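Long-range contacts in intracellular serine protease (Bacillus licheniformis, PDB 4ZOQ), which probably cuts peptide bonds as a serine endopeptidase of the subtilisin-like S8 family, probably acting in lanthipeptide processing: residues W71-G76 / Y106-E111; H131-I136 / L168-A173. One frame throughout, in Å; residues are numbered along the deposited sequence.

Contact 1 (W71-G76 / Y106-E111)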
ATOM      1  N   TRP B  71       3.225   6.325 -13.588  1.00 46.82           N
ATOM      2  CA  TRP B  71       2.674   5.535 -14.665  1.00 43.28           C
ATOM      3  C   TRP B  71       1.295   4.940 -14.354  1.00 47.80           C
ATOM      4  O   TRP B  71       1.040   4.450 -13.255  1.00 46.84           O
ATOM      5  CB  TRP B  71       3.656   4.429 -15.015  1.00 43.96           C
ATOM      6  CG  TRP B  71       3.378   3.793 -16.325  1.00 49.27           C
ATOM      7  CD1 TRP B  71       2.986   2.512 -16.555  1.00 46.86           C
ATOM      8  CD2 TRP B  71       3.423   4.441 -17.605  1.00 51.89           C
ATOM      9  NE1 TRP B  71       2.823   2.306 -17.910  1.00 51.46           N
ATOM     10  CE2 TRP B  71       3.071   3.482 -18.572  1.00 49.02           C
ATOM     11  CE3 TRP B  71       3.735   5.741 -18.024  1.00 48.94           C
ATOM     12  CZ2 TRP B  71       3.031   3.773 -19.934  1.00 52.07           C
ATOM     13  CZ3 TRP B  71       3.690   6.031 -19.382  1.00 56.15           C
ATOM     14  CH2 TRP B  71       3.349   5.050 -20.319  1.00 52.14           C
ATOM     15  N   ASN B  72       0.390   5.066 -15.316  1.00 45.03           N
ATOM     16  CA  ASN B  72      -0.891   4.378 -15.297  1.00 44.97           C
ATOM     17  C   ASN B  72      -0.786   3.068 -16.101  1.00 50.30           C
ATOM     18  O   ASN B  72      -0.662   3.093 -17.330  1.00 49.48           O
ATOM     19  CB  ASN B  72      -1.975   5.300 -15.856  1.00 43.17           C
ATOM     20  CG  ASN B  72      -3.341   4.658 -15.919  1.00 44.95           C
ATOM     21  OD1 ASN B  72      -3.497   3.436 -15.839  1.00 44.37           O
ATOM     22  ND2 ASN B  72      -4.363   5.502 -16.078  1.00 49.62           N
ATOM     23  N   TYR B  73      -0.820   1.927 -15.419  1.00 47.08           N
ATOM     24  CA  TYR B  73      -0.642   0.646 -16.104  1.00 46.39           C
ATOM     25  C   TYR B  73      -1.921   0.166 -16.770  1.00 49.24           C
ATOM     26  O   TYR B  73      -1.901  -0.776 -17.559  1.00 50.69           O
ATOM     27  CB  TYR B  73      -0.118  -0.420 -15.137  1.00 39.21           C
ATOM     28  CG  TYR B  73       1.280  -0.116 -14.662  1.00 42.28           C
ATOM     29  CD1 TYR B  73       2.391  -0.670 -15.297  1.00 43.63           C
ATOM     30  CD2 TYR B  73       1.499   0.764 -13.613  1.00 40.16           C
ATOM     31  CE1 TYR B  73       3.671  -0.379 -14.879  1.00 40.49           C
ATOM     32  CE2 TYR B  73       2.778   1.066 -13.190  1.00 41.99           C
ATOM     33  CZ  TYR B  73       3.861   0.492 -13.820  1.00 42.13           C
ATOM     34  OH  TYR B  73       5.134   0.798 -13.383  1.00 39.98           O
ATOM     35  N   ILE B  74      -3.035   0.803 -16.441  1.00 47.98           N
ATOM     36  CA  ILE B  74      -4.318   0.400 -16.997  1.00 52.80           C
ATOM     37  C   ILE B  74      -4.466   0.961 -18.412  1.00 55.66           C
ATOM     38  O   ILE B  74      -4.976   0.286 -19.303  1.00 53.47           O
ATOM     39  CB  ILE B  74      -5.496   0.825 -16.073  1.00 51.82           C
ATOM     40  CG1 ILE B  74      -5.519  -0.089 -14.850  1.00 49.98           C
ATOM     41  CG2 ILE B  74      -6.837   0.686 -16.773  1.00 48.29           C
ATOM     42  CD1 ILE B  74      -6.464   0.351 -13.763  1.00 47.35           C
ATOM     43  N   ASP B  75      -4.051   2.209 -18.601  1.00 55.05           N
ATOM     44  CA  ASP B  75      -4.173   2.852 -19.899  1.00 51.43           C
ATOM     45  C   ASP B  75      -2.843   3.039 -20.623  1.00 55.22           C
ATOM     46  O   ASP B  75      -2.811   3.586 -21.720  1.00 60.37           O
ATOM     47  CB  ASP B  75      -4.845   4.208 -19.727  1.00 50.42           C
ATOM     48  CG  ASP B  75      -6.266   4.087 -19.228  1.00 59.41           C
ATOM     49  OD1 ASP B  75      -6.827   2.967 -19.282  1.00 56.21           O
ATOM     50  OD2 ASP B  75      -6.807   5.111 -18.756  1.00 68.50           O
ATOM     51  N   GLY B  76      -1.746   2.607 -20.008  1.00 58.42           N
ATOM     52  CA  GLY B  76      -0.431   2.794 -20.601  1.00 52.69           C
ATOM     53  C   GLY B  76      -0.041   4.235 -20.839  1.00 55.04           C
ATOM     54  O   GLY B  76       0.725   4.533 -21.765  1.00 64.60           O
ATOM     55  N   TYR B 106       1.792   4.828  -8.798  1.00 35.43           N
ATOM     56  CA  TYR B 106       1.751   3.742  -9.762  1.00 35.19           C
ATOM     57  C   TYR B 106       0.325   3.254  -9.846  1.00 37.48           C
ATOM     58  O   TYR B 106      -0.096   2.415  -9.032  1.00 34.39           O
ATOM     59  CB  TYR B 106       2.673   2.592  -9.366  1.00 33.54           C
ATOM     60  CG  TYR B 106       4.152   2.916  -9.461  1.00 36.47           C
ATOM     61  CD1 TYR B 106       4.757   3.772  -8.545  1.00 37.10           C
ATOM     62  CD2 TYR B 106       4.937   2.368 -10.459  1.00 38.34           C
ATOM     63  CE1 TYR B 106       6.099   4.068  -8.615  1.00 37.66           C
ATOM     64  CE2 TYR B 106       6.296   2.653 -10.542  1.00 41.42           C
ATOM     65  CZ  TYR B 106       6.868   3.506  -9.617  1.00 42.11           C
ATOM     66  OH  TYR B 106       8.208   3.798  -9.690  1.00 35.87           O
ATOM     67  N   GLN B 107      -0.407   3.774 -10.833  1.00 35.14           N
ATOM     68  CA  GLN B 107      -1.846   3.536 -10.966  1.00 37.34           C
ATOM     69  C   GLN B 107      -2.168   2.164 -11.544  1.00 35.73           C
ATOM     70  O   GLN B 107      -1.979   1.910 -12.734  1.00 39.21           O
ATOM     71  CB  GLN B 107      -2.496   4.632 -11.825  1.00 34.76           C
ATOM     72  CG  GLN B 107      -3.996   4.429 -11.990  1.00 36.86           C
ATOM     73  CD  GLN B 107      -4.697   5.670 -12.520  1.00 38.35           C
ATOM     74  OE1 GLN B 107      -4.055   6.654 -12.867  1.00 43.31           O
ATOM     75  NE2 GLN B 107      -6.018   5.648 -12.523  1.00 38.78           N
ATOM     76  N   VAL B 108      -2.644   1.274 -10.689  1.00 35.17           N
ATOM     77  CA  VAL B 108      -2.997  -0.077 -11.114  1.00 33.54           C
ATOM     78  C   VAL B 108      -4.453  -0.397 -10.826  1.00 35.34           C
ATOM     79  O   VAL B 108      -4.916  -1.499 -11.090  1.00 41.27           O
ATOM     80  CB  VAL B 108      -2.101  -1.109 -10.435  1.00 31.63           C
ATOM     81  CG1 VAL B 108      -0.644  -0.811 -10.723  1.00 32.77           C
ATOM     82  CG2 VAL B 108      -2.343  -1.106  -8.928  1.00 33.73           C
ATOM     83  N   LEU B 109      -5.167   0.578 -10.282  1.00 37.80           N
ATOM     84  CA  LEU B 109      -6.583   0.428  -9.961  1.00 42.46           C
ATOM     85  C   LEU B 109      -7.395   1.546 -10.589  1.00 44.17           C
ATOM     86  O   LEU B 109      -6.895   2.664 -10.815  1.00 41.07           O
ATOM     87  CB  LEU B 109      -6.829   0.442  -8.443  1.00 45.96           C
ATOM     88  CG  LEU B 109      -6.069  -0.506  -7.516  1.00 45.25           C
ATOM     89  CD1 LEU B 109      -6.372  -0.142  -6.069  1.00 42.37           C
ATOM     90  CD2 LEU B 109      -6.451  -1.943  -7.806  1.00 43.82           C
ATOM     91  N   ASP B 110      -8.621   1.208 -10.948  1.00 44.85           N
ATOM     92  CA  ASP B 110      -9.652   2.194 -11.233  1.00 56.34           C
ATOM     93  C   ASP B 110     -10.971   1.614 -10.757  1.00 57.62           C
ATOM     94  O   ASP B 110     -10.970   0.688  -9.947  1.00 60.11           O
ATOM     95  CB  ASP B 110      -9.670   2.615 -12.706  1.00 57.48           C
ATOM     96  CG  ASP B 110      -9.854   1.450 -13.664  1.00 60.69           C
ATOM     97  OD1 ASP B 110     -10.175   0.311 -13.240  1.00 60.77           O
ATOM     98  OD2 ASP B 110      -9.666   1.701 -14.872  1.00 60.25           O
ATOM     99  N   GLU B 111     -12.079   2.170 -11.240  1.00 60.46           N
ATOM    100  CA  GLU B 111     -13.410   1.684 -10.893  1.00 65.79           C
ATOM    101  C   GLU B 111     -13.591   0.150 -10.891  1.00 71.51           C
ATOM    102  O   GLU B 111     -14.044  -0.419  -9.896  1.00 78.27           O
ATOM    103  CB  GLU B 111     -14.432   2.284 -11.861  1.00 65.05           C
ATOM    104  CG  GLU B 111     -15.642   1.377 -12.055  1.00 78.15           C
ATOM    105  CD  GLU B 111     -16.412   1.658 -13.327  1.00 85.54           C
ATOM    106  OE1 GLU B 111     -15.978   2.532 -14.117  1.00 88.33           O
ATOM    107  OE2 GLU B 111     -17.413   0.944 -13.568  1.00 82.02           O
TER

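Contact 2 (H131-I136 / L168-A173)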
ATOM      1  N   HIS B 131      12.903   3.671  -5.469  1.00 35.85           N
ATOM      2  CA  HIS B 131      12.008   3.865  -4.318  1.00 31.43           C
ATOM      3  C   HIS B 131      12.443   3.011  -3.142  1.00 31.25           C
ATOM      4  O   HIS B 131      12.619   1.803  -3.283  1.00 31.62           O
ATOM      5  CB  HIS B 131      10.570   3.509  -4.699  1.00 31.16           C
ATOM      6  CG  HIS B 131       9.954   4.472  -5.663  1.00 34.38           C
ATOM      7  ND1 HIS B 131      10.203   4.431  -7.021  1.00 38.56           N
ATOM      8  CD2 HIS B 131       9.132   5.528  -5.462  1.00 33.95           C
ATOM      9  CE1 HIS B 131       9.549   5.416  -7.614  1.00 38.67           C
ATOM     10  NE2 HIS B 131       8.892   6.094  -6.692  1.00 39.13           N
ATOM     11  N   GLU B 132      12.559   3.619  -1.970  1.00 33.82           N
ATOM     12  CA  GLU B 132      12.978   2.887  -0.778  1.00 35.91           C
ATOM     13  C   GLU B 132      11.809   2.247  -0.029  1.00 33.46           C
ATOM     14  O   GLU B 132      12.006   1.304   0.743  1.00 32.29           O
ATOM     15  CB  GLU B 132      13.761   3.792   0.172  1.00 37.32           C
ATOM     16  CG  GLU B 132      15.081   4.335  -0.346  1.00 42.38           C
ATOM     17  CD  GLU B 132      14.982   5.737  -0.958  1.00 49.91           C
ATOM     18  OE1 GLU B 132      13.958   6.096  -1.624  1.00 36.95           O
ATOM     19  OE2 GLU B 132      15.932   6.510  -0.686  1.00 52.00           O
ATOM     20  N   VAL B 133      10.606   2.769  -0.258  1.00 30.62           N
ATOM     21  CA  VAL B 133       9.386   2.254   0.362  1.00 30.75           C
ATOM     22  C   VAL B 133       8.233   2.082  -0.654  1.00 31.35           C
ATOM     23  O   VAL B 133       8.010   2.937  -1.520  1.00 31.05           O
ATOM     24  CB  VAL B 133       8.896   3.162   1.506  1.00 29.41           C
ATOM     25  CG1 VAL B 133       7.571   2.622   2.090  1.00 28.71           C
ATOM     26  CG2 VAL B 133       9.961   3.309   2.581  1.00 28.93           C
ATOM     27  N   ILE B 134       7.530   0.953  -0.561  1.00 27.78           N
ATOM     28  CA  ILE B 134       6.327   0.717  -1.349  1.00 30.76           C
ATOM     29  C   ILE B 134       5.086   0.526  -0.463  1.00 30.89           C
ATOM     30  O   ILE B 134       5.096  -0.190   0.537  1.00 31.42           O
ATOM     31  CB  ILE B 134       6.492  -0.515  -2.285  1.00 33.61           C
ATOM     32  CG1 ILE B 134       7.636  -0.273  -3.283  1.00 32.58           C
ATOM     33  CG2 ILE B 134       5.185  -0.842  -3.021  1.00 27.08           C
ATOM     34  CD1 ILE B 134       8.044  -1.497  -4.068  1.00 32.23           C
ATOM     35  N   ASN B 135       4.013   1.195  -0.827  1.00 32.52           N
ATOM     36  CA  ASN B 135       2.764   1.013  -0.123  1.00 30.91           C
ATOM     37  C   ASN B 135       1.712   0.435  -1.052  1.00 31.23           C
ATOM     38  O   ASN B 135       1.412   1.037  -2.094  1.00 28.05           O
ATOM     39  CB  ASN B 135       2.281   2.342   0.448  1.00 26.31           C
ATOM     40  CG  ASN B 135       1.024   2.186   1.253  1.00 28.39           C
ATOM     41  OD1 ASN B 135       1.054   1.963   2.477  1.00 27.29           O
ATOM     42  ND2 ASN B 135      -0.096   2.259   0.569  1.00 25.24           N
ATOM     43  N   ILE B 136       1.128  -0.702  -0.673  1.00 27.55           N
ATOM     44  CA  ILE B 136       0.053  -1.289  -1.479  1.00 32.42           C
ATOM     45  C   ILE B 136      -1.248  -1.404  -0.659  1.00 29.62           C
ATOM     46  O   ILE B 136      -1.466  -2.385   0.050  1.00 31.31           O
ATOM     47  CB  ILE B 136       0.441  -2.699  -2.033  1.00 32.02           C
ATOM     48  CG1 ILE B 136       1.785  -2.669  -2.754  1.00 30.17           C
ATOM     49  CG2 ILE B 136      -0.617  -3.216  -2.999  1.00 31.07           C
ATOM     50  CD1 ILE B 136       2.358  -4.059  -3.047  1.00 28.11           C
ATOM     51  N   LEU B 168      11.357  -1.656   1.419  1.00 34.47           N
ATOM     52  CA  LEU B 168      10.247  -2.049   2.283  1.00 34.37           C
ATOM     53  C   LEU B 168       8.938  -2.011   1.531  1.00 33.22           C
ATOM     54  O   LEU B 168       8.714  -1.120   0.705  1.00 31.26           O
ATOM     55  CB  LEU B 168      10.170  -1.124   3.484  1.00 31.74           C
ATOM     56  CG  LEU B 168      11.380  -1.342   4.376  1.00 33.33           C
ATOM     57  CD1 LEU B 168      11.611  -0.135   5.239  1.00 32.33           C
ATOM     58  CD2 LEU B 168      11.158  -2.585   5.216  1.00 30.77           C
ATOM     59  N   VAL B 169       8.107  -3.020   1.772  1.00 32.99           N
ATOM     60  CA  VAL B 169       6.780  -3.096   1.171  1.00 29.92           C
ATOM     61  C   VAL B 169       5.730  -3.246   2.266  1.00 31.04           C
ATOM     62  O   VAL B 169       5.715  -4.227   3.000  1.00 28.72           O
ATOM     63  CB  VAL B 169       6.675  -4.282   0.179  1.00 30.09           C
ATOM     64  CG1 VAL B 169       5.291  -4.334  -0.458  1.00 30.20           C
ATOM     65  CG2 VAL B 169       7.783  -4.197  -0.883  1.00 28.89           C
ATOM     66  N   PHE B 170       4.832  -2.279   2.346  1.00 31.02           N
ATOM     67  CA  PHE B 170       3.788  -2.277   3.349  1.00 31.44           C
ATOM     68  C   PHE B 170       2.469  -2.517   2.644  1.00 33.20           C
ATOM     69  O   PHE B 170       2.245  -1.979   1.565  1.00 30.64           O
ATOM     70  CB  PHE B 170       3.787  -0.954   4.101  1.00 28.90           C
ATOM     71  CG  PHE B 170       5.049  -0.712   4.865  1.00 31.17           C
ATOM     72  CD1 PHE B 170       5.244  -1.273   6.118  1.00 31.19           C
ATOM     73  CD2 PHE B 170       6.077   0.016   4.293  1.00 28.49           C
ATOM     74  CE1 PHE B 170       6.419  -1.078   6.800  1.00 28.36           C
ATOM     75  CE2 PHE B 170       7.256   0.223   4.972  1.00 27.58           C
ATOM     76  CZ  PHE B 170       7.422  -0.331   6.231  1.00 31.90           C
ATOM     77  N   SER B 171       1.607  -3.334   3.250  1.00 31.86           N
ATOM     78  CA  SER B 171       0.339  -3.685   2.628  1.00 31.74           C
ATOM     79  C   SER B 171      -0.813  -3.671   3.630  1.00 30.86           C
ATOM     80  O   SER B 171      -0.637  -4.031   4.780  1.00 31.52           O
ATOM     81  CB  SER B 171       0.454  -5.081   2.004  1.00 33.64           C
ATOM     82  OG  SER B 171      -0.528  -5.248   1.015  1.00 39.52           O
ATOM     83  N   SER B 172      -2.000  -3.302   3.179  1.00 27.25           N
ATOM     84  CA  SER B 172      -3.171  -3.340   4.050  1.00 29.01           C
ATOM     85  C   SER B 172      -3.635  -4.776   4.285  1.00 30.22           C
ATOM     86  O   SER B 172      -3.601  -5.612   3.371  1.00 30.95           O
ATOM     87  CB  SER B 172      -4.294  -2.491   3.472  1.00 25.34           C
ATOM     88  OG  SER B 172      -4.538  -2.854   2.135  1.00 29.80           O
ATOM     89  N   ALA B 173      -4.010  -5.075   5.525  1.00 27.70           N
ATOM     90  CA  ALA B 173      -4.350  -6.439   5.896  1.00 26.93           C
ATOM     91  C   ALA B 173      -5.733  -6.836   5.396  1.00 27.31           C
ATOM     92  O   ALA B 173      -6.048  -8.003   5.301  1.00 27.96           O
ATOM     93  CB  ALA B 173      -4.263  -6.607   7.388  1.00 26.41           C
TER

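Contact 1 (W71-G76 / Y106-E111)
Asn72 lays its amide over that of Gln107, the two planes 17° apart and stacked, with Asn72 ND2 3.4 Å from Gln107 OE1 but too poorly angled for a hydrogen bond. In each of the two, CG stands anti to the backbone N (chi1 178° and -180°), which carries both amides out on the same flank of the single beta bridge that joins these residues. That bridge is held by two backbone bonds, Gln107 N to Trp71 O and Tyr73 N to Gln107 O, each 2.9 Å long. The side-chain carbonyl of Asn72 meanwhile serves its own chain: OD1 accepts from Ile74 N at 2.7 Å, somewhat tilted from the carbonyl plane, and from Asp75 N, which sits well above that plane. An alanine here would remove this acceptor and the stacked amide together, and would probably leave the turn at Ile74 and Asp75 less firmly fixed. Tyr73 lies alongside Tyr106, its OH 3.3 Å from the ring edge at Tyr106 CD2; the hydroxyls of Tyr73 and Tyr106 bond to Asp125 and Asp129 respectively. Farther along, Ile74 CD1 reaches the backbone at Leu109 C (3.5 Å) and rests against the carboxylate of Asp110. The arrangement is an Asx turn to Ile74 N, extended to an Asx motif by Asp75 N, which shapes the turn after a short, weakly bonded strand bridged to strand 102-110 of the subtilase sheet.

Contact 2 (H131-I136 / L168-A173)
Val133 sets its CG1 methyl against the ring edge of Phe170, 3.7 Å from CD2 and near the ring plane. On the other face of the sheet Val169 is clasped by two isoleucines: its CG2 lies beside Ile134 CB at 4.1 Å, while its CG1 meets Ile136 CD1 at 3.9 Å. The first torsion of Val169, with CG1 anti to the backbone N at -179°, splits its methyls between these neighbours. Strands 133-136 and 168-172 run parallel, 17° apart, and the central bonds of their ladder are short, and straightest at Phe170 N to Ile134 O (2.8 Å, 175° at the hydrogen). Ile134 N to Leu168 O and Ile136 N to Phe170 O flank it. The grip slackens at both ends. Ser172 N reaches Ile136 O only weakly, at 3.3 Å, and at the start Leu168 N meets Glu132 O at 3.1 Å, tilted from the carbonyl plane. This starting end is also the more open one, for Glu132 is partly exposed and turns its carboxylate away from Leu168 to Arg294 and the backbone of Lys46. Helices 275-297 and 303-313 cover the Phe170 face, and strands 46-51 and 200-205 continue the sheet on either side. Buried backbone amides and carbonyls are thus paired strand to strand, while the side chains above and below are mostly apolar, with Asn135, Ser171 and Ser172 toward the C-terminal ends; the chemistry implies a buried pairing whose charged side chain, Glu132, lies at the start, matched by Arg294.

Both contacts reach the same mixed sheet, and their centres lie about 17 Å apart. Contact 1 works at the sheet's margin, where a turn docks on strand 102-110; contact 2 joins two inner strands, with strand 46-51 between 102-110 and 133-136. They meet directly where Tyr106 OH of contact 1 comes 3.0 Å from His131 CE1 of contact 2, the two rings edge-to-face. Each also approaches the predicted charge relay system: the side chain of Leu109 in contact 1 is about 4 Å from that of Asp51 and about 5 Å from that of His86, whereas in contact 2 Asn135 lies about 5 Å from Asp51 and Ser172 about 5 Å from Ser276, again between side chains.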